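Local coordinates for conserved domain protein (Porphyromonas gingivalis, PDB 3PNN) that is probably a glycosyltransferase that forms glycosidic linkages by transferring a sugar to an acceptor, at residues R18-D26 against S58-I67. Residues are numbered along the deposited sequence; the frame is centred on the assembly and turned at random.
Sequences RYGSLKQLD and SFEKEFREKI
Leu22 CD1 touches two phenylalanine rings at once: it meets Phe59 obliquely, 3.7 Å from Phe59 CD1, and lies at the edge of Phe63, near the ring plane, 4.1 Å from Phe63 CD1. Phe63 CD1 in turn sits in plane at the edge of the Phe59 ring, while one face of Phe63 carries Ile67 CB over its centre. Leu22 reaches this site because its CG stands anti to the backbone N (chi1 -173°); the Leu22 and Lys66 side chains pass in opposite directions, bringing Leu22 CD2 to 4.0 Å from Lys66 CD. Three residues along the loop, Leu25 CD1 touches both Lys66 CB and Ile67 CG1.

A single direct hydrogen bond ties the polar side of the contact. Glu62, extended beyond CG, brings OE1 to 2.9 Å from Leu22 N, with a nearly straight N-H...O angle of 167°; the amide approaches on the anti side, 26° out of the carboxylate plane. The same oxygen lies against Ser21 CB, whereas Ser21 OG turns to Ser17. A water adds a second link, accepting from Ser58 OG at 2.7 Å and donating to Ser21 O over a longer 3.3 Å.

Phe59 occupies the N-cap position of helix 60-71, and Met15 touches both it and Leu22. On the inner side Phe63 packs against strands 50-55 and 77-81, edge-to-face with Phe53. The arrangement thus seats the loop after strand 7-11, which resembles the glycine-rich signature loop of sugar nucleotidyltransferases, on the first turns of a helix flanking the parallel strands of the Rossmann-like alpha/beta/alpha fold.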
loop_
_atom_site.group_PDB
_atom_site.type_symbol
_atom_site.label_atom_id
_atom_site.label_comp_id
_atom_site.label_asym_id
_atom_site.label_seq_id
_atom_site.Cartn_x
_atom_site.Cartn_y
_atom_site.Cartn_z
ATOM N N ARG A 18 18.161 -8.847 5.478
ATOM C CA ARG A 18 18.446 -8.673 6.900
ATOM C C ARG A 18 19.930 -8.442 7.183
ATOM O O ARG A 18 20.381 -8.609 8.322
ATOM C CB ARG A 18 17.887 -9.842 7.722
ATOM C CG ARG A 18 16.391 -10.030 7.513
ATOM C CD ARG A 18 15.734 -10.868 8.590
ATOM N NE ARG A 18 14.286 -10.906 8.391
ATOM C CZ ARG A 18 13.428 -11.510 9.208
ATOM N NH1 ARG A 18 12.126 -11.490 8.937
ATOM N NH2 ARG A 18 13.867 -12.134 10.293
ATOM N N TYR A 19 20.673 -8.027 6.153
ATOM C CA TYR A 19 22.121 -7.835 6.276
ATOM C C TYR A 19 22.689 -6.653 5.471
ATOM O O TYR A 19 23.790 -6.743 4.921
ATOM C CB TYR A 19 22.864 -9.131 5.921
ATOM C CG TYR A 19 22.229 -9.874 4.774
ATOM C CD1 TYR A 19 21.132 -10.699 4.987
ATOM C CD2 TYR A 19 22.706 -9.734 3.477
ATOM C CE1 TYR A 19 20.528 -11.375 3.944
ATOM C CE2 TYR A 19 22.109 -10.407 2.421
ATOM C CZ TYR A 19 21.017 -11.225 2.662
ATOM O OH TYR A 19 20.410 -11.902 1.628
ATOM N N GLY A 20 21.947 -5.549 5.413
ATOM C CA GLY A 20 22.467 -4.318 4.834
ATOM C C GLY A 20 22.534 -4.271 3.313
ATOM O O GLY A 20 23.436 -3.667 2.731
ATOM N N SER A 21 21.568 -4.897 2.658
ATOM C CA SER A 21 21.527 -4.883 1.207
ATOM C C SER A 21 20.088 -4.866 0.717
ATOM O O SER A 21 19.154 -5.124 1.477
ATOM C CB SER A 21 22.266 -6.098 0.640
ATOM O OG SER A 21 21.573 -7.295 0.944
ATOM N N LEU A 22 19.916 -4.556 -0.561
ATOM C CA LEU A 22 18.606 -4.582 -1.190
ATOM C C LEU A 22 18.291 -6.032 -1.565
ATOM O O LEU A 22 19.184 -6.760 -1.998
ATOM C CB LEU A 22 18.654 -3.716 -2.445
ATOM C CG LEU A 22 17.382 -3.433 -3.222
ATOM C CD1 LEU A 22 16.456 -2.541 -2.401
ATOM C CD2 LEU A 22 17.760 -2.775 -4.545
ATOM N N LYS A 23 17.044 -6.466 -1.391
ATOM C CA LYS A 23 16.678 -7.812 -1.833
ATOM C C LYS A 23 16.887 -7.893 -3.341
ATOM O O LYS A 23 16.800 -6.871 -4.030
ATOM C CB LYS A 23 15.211 -8.112 -1.530
ATOM C CG LYS A 23 14.870 -8.378 -0.064
ATOM C CD LYS A 23 13.347 -8.260 0.118
ATOM C CE LYS A 23 12.913 -8.581 1.542
ATOM N NZ LYS A 23 11.426 -8.574 1.602
ATOM N N GLN A 24 17.155 -9.096 -3.852
ATOM C CA GLN A 24 17.233 -9.310 -5.294
ATOM C C GLN A 24 16.021 -8.725 -6.016
ATOM O O GLN A 24 14.870 -9.009 -5.658
ATOM C CB GLN A 24 17.343 -10.804 -5.599
ATOM C CG GLN A 24 18.658 -11.426 -5.156
ATOM C CD GLN A 24 19.828 -10.953 -5.994
ATOM O OE1 GLN A 24 19.689 -10.748 -7.200
ATOM N NE2 GLN A 24 20.986 -10.775 -5.363
ATOM N N LEU A 25 16.280 -7.901 -7.030
ATOM C CA LEU A 25 15.200 -7.338 -7.837
ATOM C C LEU A 25 14.670 -8.380 -8.804
ATOM O O LEU A 25 15.415 -9.221 -9.286
ATOM C CB LEU A 25 15.685 -6.105 -8.601
ATOM C CG LEU A 25 16.093 -4.955 -7.671
ATOM C CD1 LEU A 25 16.431 -3.699 -8.457
ATOM C CD2 LEU A 25 14.998 -4.674 -6.669
ATOM N N ASP A 26 13.373 -8.335 -9.074
ATOM C CA ASP A 26 12.781 -9.315 -9.970
ATOM C C ASP A 26 12.345 -8.631 -11.268
ATOM O O ASP A 26 11.322 -7.952 -11.303
ATOM C CB ASP A 26 11.606 -10.006 -9.272
ATOM C CG ASP A 26 10.997 -11.128 -10.101
ATOM O OD1 ASP A 26 11.470 -11.379 -11.240
ATOM O OD2 ASP A 26 10.035 -11.759 -9.597
ATOM N N SER A 58 19.703 1.077 5.962
ATOM C CA SER A 58 20.460 -0.163 5.746
ATOM C C SER A 58 20.564 -0.593 4.279
ATOM O O SER A 58 21.465 -1.350 3.918
ATOM C CB SER A 58 19.888 -1.313 6.586
ATOM O OG SER A 58 18.686 -1.811 6.032
ATOM N N PHE A 59 19.657 -0.123 3.431
ATOM C CA PHE A 59 19.757 -0.452 2.009
ATOM C C PHE A 59 19.682 0.782 1.108
ATOM O O PHE A 59 19.357 0.688 -0.072
ATOM C CB PHE A 59 18.736 -1.529 1.593
ATOM C CG PHE A 59 17.288 -1.152 1.817
ATOM C CD1 PHE A 59 16.532 -0.628 0.792
ATOM C CD2 PHE A 59 16.674 -1.381 3.040
ATOM C CE1 PHE A 59 15.187 -0.309 0.975
ATOM C CE2 PHE A 59 15.338 -1.055 3.240
ATOM C CZ PHE A 59 14.587 -0.525 2.201
ATOM N N GLU A 60 20.019 1.935 1.671
ATOM C CA GLU A 60 19.914 3.183 0.934
ATOM C C GLU A 60 20.876 3.207 -0.253
ATOM O O GLU A 60 20.505 3.615 -1.352
ATOM C CB GLU A 60 20.186 4.362 1.861
ATOM C CG GLU A 60 20.309 5.689 1.166
ATOM C CD GLU A 60 20.732 6.792 2.125
ATOM O OE1 GLU A 60 21.025 6.482 3.305
ATOM O OE2 GLU A 60 20.768 7.966 1.700
ATOM N N LYS A 61 22.110 2.775 -0.036
ATOM C CA LYS A 61 23.103 2.834 -1.116
ATOM C C LYS A 61 22.625 2.097 -2.362
ATOM O O LYS A 61 22.674 2.631 -3.477
ATOM C CB LYS A 61 24.467 2.295 -0.661
ATOM C CG LYS A 61 25.543 2.430 -1.730
ATOM C CD LYS A 61 26.866 1.817 -1.271
ATOM C CE LYS A 61 27.901 1.830 -2.385
ATOM N NZ LYS A 61 29.209 1.259 -1.934
ATOM N N GLU A 62 22.171 0.860 -2.189
ATOM C CA GLU A 62 21.731 0.091 -3.344
ATOM C C GLU A 62 20.415 0.609 -3.886
ATOM O O GLU A 62 20.165 0.531 -5.091
ATOM C CB GLU A 62 21.655 -1.403 -3.014
ATOM C CG GLU A 62 23.032 -1.948 -2.608
ATOM C CD GLU A 62 23.134 -3.467 -2.616
ATOM O OE1 GLU A 62 22.118 -4.145 -2.368
ATOM O OE2 GLU A 62 24.251 -3.985 -2.856
ATOM N N PHE A 63 19.564 1.140 -3.010
ATOM C CA PHE A 63 18.305 1.698 -3.495
ATOM C C PHE A 63 18.608 2.851 -4.457
ATOM O O PHE A 63 18.018 2.955 -5.529
ATOM C CB PHE A 63 17.409 2.183 -2.345
ATOM C CG PHE A 63 15.959 2.335 -2.738
ATOM C CD1 PHE A 63 15.074 1.273 -2.583
ATOM C CD2 PHE A 63 15.485 3.534 -3.272
ATOM C CE1 PHE A 63 13.734 1.395 -2.954
ATOM C CE2 PHE A 63 14.145 3.669 -3.648
ATOM C CZ PHE A 63 13.272 2.600 -3.484
ATOM N N ARG A 64 19.539 3.715 -4.065
ATOM C CA ARG A 64 19.912 4.835 -4.917
ATOM C C ARG A 64 20.531 4.328 -6.221
ATOM O O ARG A 64 20.215 4.821 -7.296
ATOM C CB ARG A 64 20.886 5.767 -4.192
ATOM C CG ARG A 64 20.275 6.530 -2.993
ATOM C CD ARG A 64 21.353 7.381 -2.307
ATOM N NE ARG A 64 20.838 8.175 -1.190
ATOM C CZ ARG A 64 20.231 9.348 -1.332
ATOM N NH1 ARG A 64 20.042 9.844 -2.550
ATOM N NH2 ARG A 64 19.798 10.016 -0.262
ATOM N N GLU A 65 21.398 3.325 -6.122
ATOM C CA GLU A 65 22.108 2.818 -7.301
ATOM C C GLU A 65 21.204 2.103 -8.299
ATOM O O GLU A 65 21.308 2.308 -9.510
ATOM C CB GLU A 65 23.207 1.835 -6.880
ATOM C CG GLU A 65 24.393 2.450 -6.176
ATOM C CD GLU A 65 25.395 1.393 -5.728
ATOM O OE1 GLU A 65 25.176 0.195 -6.032
ATOM O OE2 GLU A 65 26.392 1.759 -5.070
ATOM N N LYS A 66 20.336 1.242 -7.787
ATOM C CA LYS A 66 19.600 0.317 -8.644
ATOM C C LYS A 66 18.175 0.770 -8.934
ATOM O O LYS A 66 17.590 0.358 -9.930
ATOM C CB LYS A 66 19.547 -1.079 -7.998
ATOM C CG LYS A 66 20.886 -1.842 -7.950
ATOM C CD LYS A 66 20.691 -3.178 -7.229
ATOM C CE LYS A 66 21.773 -4.195 -7.574
ATOM N NZ LYS A 66 23.105 -3.775 -7.089
ATOM N N ILE A 67 17.600 1.591 -8.065
ATOM C CA ILE A 67 16.197 1.975 -8.246
ATOM C C ILE A 67 16.003 3.451 -8.610
ATOM O O ILE A 67 15.356 3.765 -9.611
ATOM C CB ILE A 67 15.344 1.559 -7.030
ATOM C CG1 ILE A 67 15.393 0.027 -6.880
ATOM C CG2 ILE A 67 13.898 2.075 -7.171
ATOM C CD1 ILE A 67 14.444 -0.542 -5.850
HETATM O O HOH W 1 18.856 -4.078 4.542
#